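Local structure of acetyl-xylan esterase (Streptomyces lividans, 2CC0) at residues A[59-64]-A[83-88]; A[96-101]-A[180-185]. The protein removes acetyl groups from acetyl-xylan as a metal-ion-dependent family 4 carbohydrate esterase, a probable contribution to plant cell wall breakdown. All coordinates share one frame; numbering follows the deposited sequence.

Contact 1 of 2, residues A[59-64]-A[83-88]; sequences VANHSY and RTQQAI. With ZN (zinc ion), chain C.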
loop_
_atom_site.group_PDB
_atom_site.type_symbol
_atom_site.label_atom_id
_atom_site.label_comp_id
_atom_site.label_asym_id
_atom_site.label_seq_id
_atom_site.Cartn_x
_atom_site.Cartn_y
_atom_site.Cartn_z
ATOM N N VAL A 59 -12.831 -1.693 12.848
ATOM C CA VAL A 59 -13.452 -0.383 12.607
ATOM C C VAL A 59 -12.321 0.620 12.380
ATOM O O VAL A 59 -11.335 0.660 13.135
ATOM C CB VAL A 59 -14.323 0.072 13.808
ATOM C CG1 VAL A 59 -15.029 1.387 13.451
ATOM C CG2 VAL A 59 -15.327 -1.035 14.168
ATOM N N ALA A 60 -12.484 1.425 11.335
ATOM C CA ALA A 60 -11.465 2.367 10.915
ATOM C C ALA A 60 -12.064 3.746 10.640
ATOM O O ALA A 60 -13.286 3.919 10.658
ATOM C CB ALA A 60 -10.706 1.835 9.692
ATOM N N ASN A 61 -11.171 4.715 10.465
ATOM C CA ASN A 61 -11.516 6.160 10.413
ATOM C C ASN A 61 -11.730 6.614 8.969
ATOM O O ASN A 61 -10.837 6.422 8.123
ATOM C CB ASN A 61 -10.360 6.931 11.097
ATOM C CG ASN A 61 -10.602 8.435 11.253
ATOM O OD1 ASN A 61 -11.122 9.115 10.360
ATOM N ND2 ASN A 61 -10.115 8.974 12.385
ATOM N N HIS A 62 -12.882 7.233 8.690
ATOM C CA HIS A 62 -13.188 7.707 7.336
ATOM C C HIS A 62 -13.562 9.212 7.342
ATOM O O HIS A 62 -14.311 9.659 6.471
ATOM C CB HIS A 62 -14.290 6.857 6.695
ATOM C CG HIS A 62 -14.420 7.020 5.204
ATOM N ND1 HIS A 62 -13.339 7.164 4.350
ATOM C CD2 HIS A 62 -15.516 6.993 4.415
ATOM C CE1 HIS A 62 -13.772 7.250 3.099
ATOM N NE2 HIS A 62 -15.090 7.151 3.111
ATOM N N SER A 63 -12.954 9.968 8.271
ATOM C CA SER A 63 -13.237 11.405 8.532
ATOM C C SER A 63 -14.584 11.595 9.228
ATOM O O SER A 63 -15.358 10.637 9.364
ATOM C CB SER A 63 -13.177 12.262 7.262
ATOM O OG SER A 63 -14.413 12.192 6.554
ATOM N N TYR A 64 -14.853 12.828 9.663
ATOM C CA TYR A 64 -16.077 13.098 10.426
ATOM C C TYR A 64 -17.284 13.343 9.526
ATOM O O TYR A 64 -18.365 12.809 9.798
ATOM C CB TYR A 64 -15.899 14.254 11.421
ATOM C CG TYR A 64 -16.873 14.150 12.572
ATOM C CD1 TYR A 64 -16.588 13.332 13.672
ATOM C CD2 TYR A 64 -18.085 14.862 12.565
ATOM C CE1 TYR A 64 -17.493 13.205 14.755
ATOM C CE2 TYR A 64 -18.998 14.731 13.637
ATOM C CZ TYR A 64 -18.694 13.918 14.714
ATOM O OH TYR A 64 -19.600 13.790 15.758
ATOM N N ARG A 83 -11.810 14.061 15.760
ATOM C CA ARG A 83 -13.194 13.872 16.209
ATOM C C ARG A 83 -13.686 12.472 15.864
ATOM O O ARG A 83 -14.474 11.879 16.593
ATOM C CB ARG A 83 -14.113 14.937 15.616
ATOM C CG ARG A 83 -13.940 16.305 16.282
ATOM C CD ARG A 83 -13.988 17.416 15.248
ATOM N NE ARG A 83 -15.327 17.636 14.752
ATOM C CZ ARG A 83 -15.648 17.960 13.503
ATOM N NH1 ARG A 83 -14.723 18.110 12.566
ATOM N NH2 ARG A 83 -16.925 18.141 13.200
ATOM N N THR A 84 -13.220 11.952 14.722
ATOM C CA THR A 84 -13.602 10.600 14.342
ATOM C C THR A 84 -12.933 9.521 15.236
ATOM O O THR A 84 -13.586 8.518 15.583
ATOM C CB THR A 84 -13.343 10.386 12.830
ATOM O OG1 THR A 84 -14.091 11.371 12.100
ATOM C CG2 THR A 84 -13.796 8.993 12.406
ATOM N N GLN A 85 -11.650 9.720 15.596
ATOM C CA GLN A 85 -10.972 8.828 16.554
ATOM C C GLN A 85 -11.800 8.781 17.842
ATOM O O GLN A 85 -12.119 7.712 18.349
ATOM C CB GLN A 85 -9.552 9.323 16.883
ATOM C CG GLN A 85 -8.541 9.242 15.717
ATOM C CD GLN A 85 -8.309 7.800 15.251
ATOM O OE1 GLN A 85 -9.030 7.294 14.382
ATOM N NE2 GLN A 85 -7.342 7.114 15.877
ATOM N N GLN A 86 -12.183 9.967 18.310
ATOM C CA GLN A 86 -12.946 10.106 19.554
ATOM C C GLN A 86 -14.324 9.443 19.439
ATOM O O GLN A 86 -14.762 8.752 20.362
ATOM C CB GLN A 86 -13.084 11.594 19.897
ATOM C CG GLN A 86 -11.762 12.267 20.311
ATOM C CD GLN A 86 -11.744 13.777 20.044
ATOM O OE1 GLN A 86 -12.785 14.389 19.784
ATOM N NE2 GLN A 86 -10.545 14.379 20.081
ATOM N N ALA A 87 -15.016 9.657 18.320
ATOM C CA ALA A 87 -16.378 9.110 18.186
ATOM C C ALA A 87 -16.356 7.583 18.124
ATOM O O ALA A 87 -17.202 6.904 18.726
ATOM C CB ALA A 87 -17.093 9.689 16.967
ATOM N N ILE A 88 -15.399 7.026 17.374
ATOM C CA ILE A 88 -15.329 5.572 17.262
ATOM C C ILE A 88 -14.921 4.925 18.598
ATOM O O ILE A 88 -15.551 3.945 19.056
ATOM C CB ILE A 88 -14.414 5.145 16.079
ATOM C CG1 ILE A 88 -15.044 5.634 14.761
ATOM C CG2 ILE A 88 -14.150 3.636 16.111
ATOM C CD1 ILE A 88 -14.101 5.576 13.532
HETATM ZN ZN ZN C . -16.448 7.496 1.543
HETATM O O HOH W 1 -17.685 7.137 -0.088
#

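Contact 2 of 2, residues A[96-101]-A[180-185]; sequences PKLFRP and GMISPQ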
loop_
_atom_site.group_PDB
_atom_site.type_symbol
_atom_site.label_atom_id
_atom_site.label_comp_id
_atom_site.label_asym_id
_atom_site.label_seq_id
_atom_site.Cartn_x
_atom_site.Cartn_y
_atom_site.Cartn_z
ATOM N N PRO A 96 -9.037 3.587 16.173
ATOM C CA PRO A 96 -8.548 3.128 14.852
ATOM C C PRO A 96 -7.053 3.317 14.599
ATOM O O PRO A 96 -6.444 4.283 15.065
ATOM C CB PRO A 96 -9.348 3.982 13.850
ATOM C CG PRO A 96 -10.611 4.345 14.594
ATOM C CD PRO A 96 -10.151 4.539 16.056
ATOM N N LYS A 97 -6.489 2.366 13.851
ATOM C CA LYS A 97 -5.121 2.494 13.357
ATOM C C LYS A 97 -5.063 2.743 11.865
ATOM O O LYS A 97 -3.976 2.988 11.330
ATOM C CB LYS A 97 -4.274 1.244 13.694
ATOM C CG LYS A 97 -4.039 0.983 15.199
ATOM C CD LYS A 97 -3.384 2.131 15.926
ATOM C CE LYS A 97 -2.006 2.458 15.393
ATOM N NZ LYS A 97 -1.385 3.651 16.031
ATOM N N LEU A 98 -6.230 2.707 11.205
ATOM C CA LEU A 98 -6.331 2.882 9.742
ATOM C C LEU A 98 -7.235 4.053 9.379
ATOM O O LEU A 98 -8.256 4.287 10.031
ATOM C CB LEU A 98 -6.913 1.626 9.089
ATOM C CG LEU A 98 -6.228 0.296 9.438
ATOM C CD1 LEU A 98 -6.999 -0.832 8.803
ATOM C CD2 LEU A 98 -4.740 0.299 9.025
ATOM N N PHE A 99 -6.866 4.773 8.320
ATOM C CA PHE A 99 -7.647 5.910 7.855
ATOM C C PHE A 99 -7.767 5.839 6.350
ATOM O O PHE A 99 -6.763 5.649 5.656
ATOM C CB PHE A 99 -6.932 7.217 8.251
ATOM C CG PHE A 99 -7.541 8.459 7.614
ATOM C CD1 PHE A 99 -8.749 8.978 8.086
ATOM C CD2 PHE A 99 -6.910 9.078 6.516
ATOM C CE1 PHE A 99 -9.310 10.111 7.469
ATOM C CE2 PHE A 99 -7.460 10.200 5.888
ATOM C CZ PHE A 99 -8.676 10.729 6.376
ATOM N N ARG A 100 -8.986 5.999 5.834
ATOM C CA ARG A 100 -9.151 6.083 4.375
ATOM C C ARG A 100 -9.613 7.490 4.032
ATOM O O ARG A 100 -10.663 7.938 4.529
ATOM C CB ARG A 100 -10.163 5.047 3.856
ATOM C CG ARG A 100 -10.425 5.181 2.353
ATOM C CD ARG A 100 -11.262 4.010 1.918
ATOM N NE ARG A 100 -10.447 2.807 1.697
ATOM C CZ ARG A 100 -10.962 1.575 1.675
ATOM N NH1 ARG A 100 -12.263 1.404 1.922
ATOM N NH2 ARG A 100 -10.180 0.536 1.431
ATOM N N PRO A 101 -8.835 8.213 3.205
ATOM C CA PRO A 101 -9.264 9.568 2.870
ATOM C C PRO A 101 -10.557 9.500 2.044
ATOM O O PRO A 101 -10.680 8.663 1.138
ATOM C CB PRO A 101 -8.136 10.083 1.960
ATOM C CG PRO A 101 -6.959 9.198 2.225
ATOM C CD PRO A 101 -7.578 7.841 2.524
ATOM N N GLY A 180 -9.236 -11.053 5.316
ATOM C CA GLY A 180 -8.219 -10.769 6.302
ATOM C C GLY A 180 -8.322 -9.360 6.866
ATOM O O GLY A 180 -9.230 -8.605 6.534
ATOM N N MET A 181 -7.405 -9.056 7.774
ATOM C CA MET A 181 -7.355 -7.713 8.317
ATOM C C MET A 181 -6.297 -6.941 7.552
ATOM O O MET A 181 -5.525 -7.512 6.779
ATOM C CB MET A 181 -7.038 -7.711 9.811
ATOM C CG MET A 181 -5.611 -8.053 10.102
ATOM S SD MET A 181 -5.321 -8.265 11.856
ATOM C CE MET A 181 -3.619 -8.778 11.760
ATOM N N ILE A 182 -6.312 -5.635 7.723
ATOM C CA ILE A 182 -5.348 -4.778 7.036
ATOM C C ILE A 182 -4.234 -4.365 7.988
ATOM O O ILE A 182 -4.484 -3.801 9.071
ATOM C CB ILE A 182 -6.038 -3.537 6.384
ATOM C CG1 ILE A 182 -6.989 -4.015 5.256
ATOM C CG2 ILE A 182 -4.980 -2.566 5.838
ATOM C CD1 ILE A 182 -8.037 -2.973 4.824
ATOM N N SER A 183 -3.002 -4.696 7.595
ATOM C CA SER A 183 -1.837 -4.399 8.411
ATOM C C SER A 183 -1.605 -2.889 8.562
ATOM O O SER A 183 -1.477 -2.191 7.552
ATOM C CB SER A 183 -0.599 -4.990 7.746
ATOM O OG SER A 183 0.558 -4.514 8.424
ATOM N N PRO A 184 -1.505 -2.380 9.805
ATOM C CA PRO A 184 -1.092 -0.972 9.930
ATOM C C PRO A 184 0.336 -0.690 9.459
ATOM O O PRO A 184 0.657 0.457 9.166
ATOM C CB PRO A 184 -1.189 -0.697 11.451
ATOM C CG PRO A 184 -2.116 -1.754 11.962
ATOM C CD PRO A 184 -1.808 -2.976 11.123
ATOM N N GLN A 185 1.179 -1.728 9.368
ATOM C CA GLN A 185 2.552 -1.537 8.939
ATOM C C GLN A 185 2.597 -1.342 7.421
ATOM O O GLN A 185 3.204 -0.381 6.909
ATOM C CB GLN A 185 3.397 -2.739 9.386
ATOM C CG GLN A 185 3.519 -2.846 10.910
ATOM C CD GLN A 185 2.817 -4.074 11.521
ATOM O OE1 GLN A 185 1.687 -3.977 12.002
ATOM N NE2 GLN A 185 3.507 -5.235 11.514
#

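Contact 1 of 2, residues A[59-64]-A[83-88]
Asn61 ND2 is held by two carbonyl oxygens. One N-H points at Gln85 OE1, 2.8 Å away, in an almost straight bond (177°) that lies in the amide plane of Asn61. At the acceptor end, ND2 sits tilted from the carbonyl plane of Gln85. The second bond goes to Ile81 O, one turn earlier on helix 74-90. The other end of the Asn61 amide is used too. With CG anti to the backbone N (chi1 -175°), OD1 accepts from Ser63 N at 2.9 Å, an Asx turn that bends the chain after strand 58-61. Thr84 CG2 packs against OD1 at 3.4 Å, and Gln85 NE2 is bound to Pro96 O.

Tyr64 covers the other end of the contact. In the conformer given, the Arg83 guanidinium stacks on one face of its ring, with the planes 27° apart. CZ is 4.5 Å from the ring centroid, so the cation-pi contact is off-centre. Arg83 is deposited in two conformers, so this stack is probably not permanent. Arg83 CB reaches Tyr64 CD1 at 3.5 Å, while Thr84 OG1 sits at the ring edge. That hydroxyl bonds to Glu80 O, and Tyr64 N bonds to Glu80 OE1. Near the start of segment 59-64, Val59 CG1 packs on Ile88 CG2 at 3.6 Å.

These contacts join a strand of the parallel sheet to a helix of the polysaccharide deacetylase fold. Between Asn61 and Ser63 lies His62, which binds zinc through NE2 at 2.1 Å, and its ND1 hydrogen-bonds to Arg100 O. Asp13 and His66 are the other protein ligands. Bonds at both ends of the amide, one of them across the contact, should restrict rotation of Asn61. The resulting turn probably helps to position His62.

Contact 2 of 2, residues A[96-101]-A[180-185]
The closely packed, buried part of the contact is Leu98 on Ile182, with the two methyl groups of the leucine spread over segment 180-185. CD1 lies 3.8 Å from Ile182 CB and 4.0 Å from CG2. The two side chains meet at a slant. CD2 turns to the next part of the chain and rests 4.0 Å from Pro184 CA. A single leucine therefore spans both Ile182 and Pro184. Ile182 also touches Val151 of strand 151-155, and Leu98 touches Ala60 and Val122.

Strands 98-99 and 181-182 belong to different small sheets. Strand 98-99 runs parallel to strand 120-121, whereas strand 181-182 pairs antiparallel with strand 189-190. The contact thus packs the chain that follows helix 74-90 against the C-terminal part of the protein through side chains.

The looser side, by contrast, is Lys97 with Pro184. Only the base of this exposed lysine takes part, with CB 4.1 Å from Pro184 CG. In the conformer given, the chain then bends at chi2 and chi3 (-57° and -62°) and leads the amine away to Gly118 O. Pro184 O bonds to Thr120 OG1 and to Arg111 of the second subunit.

How the contacts relate
Both contacts are largely buried, but contact 1 covers more than twice the area of contact 2. Contact 1 joins a main-sheet strand to helix 74-90 and mixes amide bonds, an aromatic-cation stack and apolar packing beside the zinc site. Contact 2 is apolar across its two segments. It lies away from the metal; Lys97 at its margin is exposed, and Pro184 bonds to Arg111 of the second subunit. The two touch directly. The backbone of Asn61 bonds to that of Leu98 and Arg100, and Phe99 CD1 packs on Asn61 OD1 at 3.3 Å. Segment 96-101 therefore runs between strand 58-61 and the C-terminal segment 180-185, and meets both.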